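Local coordinates for UPF0749 protein MT1873 (Mycobacterium tuberculosis, PDB 3GMG) that is of unknown function but belongs to the UPF0749 (DUF881) family and is probably membrane-associated, this fragment being its C-terminal part, at residues Q70-A74 with H75-R79. Numbering follows the deposited sequence.
Sequences QINDA and HRSVR
Asp73 and Arg76 close the turn of a beta hairpin whose strands, 68-72 and 77-79, form one edge of a five-stranded antiparallel sheet, with 77-79 outermost within the chain. The carboxylate of Asp73 does two jobs. OD1 accepts hydrogen bonds from two backbone N-H groups: that of His75 comes from above the carboxylate plane, that of Arg76 nearly in line with the C-O bond, with Arg76 N 2.8 Å from Asp73 OD1. Asp73 OD2 forms a salt bridge with Arg76 NH1 at 2.6 Å. Aspartate suits this corner because its short side chain, with CG between the backbone N and the carbonyl carbon (chi1 76°), turns back over the bend; the longer arginine folds at chi3 to reach it, and the carboxylate and guanidinium planes stand 70° apart. At the outer end, Ala74 CB sits over the His75 ring in a CH-pi contact, 4.0 Å from its centroid.

Next to the turn, Asp73 N donates to Arg76 O, and the hydrogen-bonded pair Ile71 and Val78 exchanges two backbone bonds. Their branched aliphatic side chains share a sheet face, where Ile71 touches Leu100 and Val78 touches Lys98. Gln70, Asn72 and Ser77 point to the opposite face, as does Arg79. Asn72 and Ser77 are a non-hydrogen-bonded pair, CA atoms 4.4 Å apart, so short amide and hydroxyl meet directly. Asn72 OD1 takes two donors: Ser77 OG from above the carbonyl plane at 2.7 Å, and Gln70 NE2 on a lone pair.

Farther out, Ser101 N donates a hydrogen bond to Asp73 OD2, and Ala148 N one to Gln70 OE1; with both ends engaged, the Gln70 amide should be restricted in rotation. A water donates to Asp73 O and, at 3.1 Å, to Ser77 OG.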
# COMPACT_ATOMS: atom_id res chain seq x y z
N GLN A 70 8.98 -9.92 6.89
CA GLN A 70 10.07 -10.24 5.97
C GLN A 70 9.80 -11.60 5.36
O GLN A 70 9.40 -12.53 6.04
CB GLN A 70 11.37 -10.28 6.75
CG GLN A 70 12.61 -10.58 5.95
CD GLN A 70 13.87 -10.37 6.75
OE1 GLN A 70 14.04 -9.35 7.45
NE2 GLN A 70 14.79 -11.31 6.63
N ILE A 71 10.01 -11.72 4.04
CA ILE A 71 9.87 -13.01 3.35
C ILE A 71 11.25 -13.48 2.92
O ILE A 71 11.95 -12.74 2.24
CB ILE A 71 8.95 -12.88 2.14
CG1 ILE A 71 7.56 -12.41 2.59
CG2 ILE A 71 8.83 -14.22 1.40
CD1 ILE A 71 6.63 -12.04 1.47
N ASN A 72 11.64 -14.68 3.34
CA ASN A 72 12.94 -15.27 3.01
C ASN A 72 12.75 -16.52 2.17
O ASN A 72 11.76 -17.24 2.28
CB ASN A 72 13.66 -15.73 4.28
CG ASN A 72 14.11 -14.58 5.19
OD1 ASN A 72 14.28 -13.47 4.76
ND2 ASN A 72 14.40 -14.90 6.46
N ASP A 73 13.76 -16.82 1.36
CA ASP A 73 13.99 -18.21 0.91
C ASP A 73 15.39 -18.60 1.35
O ASP A 73 15.96 -17.93 2.21
CB ASP A 73 13.68 -18.43 -0.58
CG ASP A 73 14.74 -17.89 -1.52
OD1 ASP A 73 15.69 -17.17 -1.11
OD2 ASP A 73 14.62 -18.20 -2.73
N ALA A 74 15.95 -19.67 0.80
CA ALA A 74 17.25 -20.13 1.25
C ALA A 74 18.35 -19.10 1.04
O ALA A 74 19.38 -19.15 1.74
CB ALA A 74 17.62 -21.45 0.55
N HIS A 75 18.18 -18.19 0.09
CA HIS A 75 19.26 -17.29 -0.30
C HIS A 75 18.95 -15.81 -0.23
O HIS A 75 19.87 -15.01 -0.17
CB HIS A 75 19.66 -17.59 -1.75
CG HIS A 75 19.97 -19.03 -2.01
ND1 HIS A 75 21.04 -19.68 -1.43
CD2 HIS A 75 19.34 -19.95 -2.78
CE1 HIS A 75 21.05 -20.94 -1.84
NE2 HIS A 75 20.04 -21.13 -2.66
N ARG A 76 17.67 -15.44 -0.28
CA ARG A 76 17.29 -14.03 -0.42
C ARG A 76 16.24 -13.62 0.60
O ARG A 76 15.55 -14.46 1.16
CB ARG A 76 16.77 -13.77 -1.82
CG ARG A 76 17.87 -13.91 -2.89
CD ARG A 76 17.30 -14.08 -4.28
NE ARG A 76 16.50 -15.30 -4.40
CZ ARG A 76 16.98 -16.53 -4.64
NH1 ARG A 76 16.13 -17.55 -4.73
NH2 ARG A 76 18.29 -16.75 -4.82
N SER A 77 16.16 -12.31 0.85
CA SER A 77 15.22 -11.74 1.82
C SER A 77 14.55 -10.49 1.24
O SER A 77 15.18 -9.72 0.53
CB SER A 77 15.92 -11.38 3.12
OG SER A 77 16.59 -12.51 3.66
N VAL A 78 13.27 -10.30 1.56
CA VAL A 78 12.53 -9.12 1.14
C VAL A 78 11.80 -8.54 2.34
O VAL A 78 11.07 -9.25 3.02
CB VAL A 78 11.52 -9.44 0.04
CG1 VAL A 78 10.81 -8.16 -0.42
CG2 VAL A 78 12.22 -10.11 -1.15
N ARG A 79 12.01 -7.26 2.60
CA ARG A 79 11.25 -6.52 3.60
C ARG A 79 9.95 -6.10 2.98
O ARG A 79 9.93 -5.38 1.98
CB ARG A 79 12.04 -5.28 4.03
CG ARG A 79 11.32 -4.42 5.08
CD ARG A 79 11.11 -5.18 6.39
NE ARG A 79 10.66 -4.29 7.47
CZ ARG A 79 11.43 -3.50 8.19
NH1 ARG A 79 10.88 -2.70 9.11
NH2 ARG A 79 12.75 -3.46 7.98
O HOH W 1 17.26 -15.53 3.30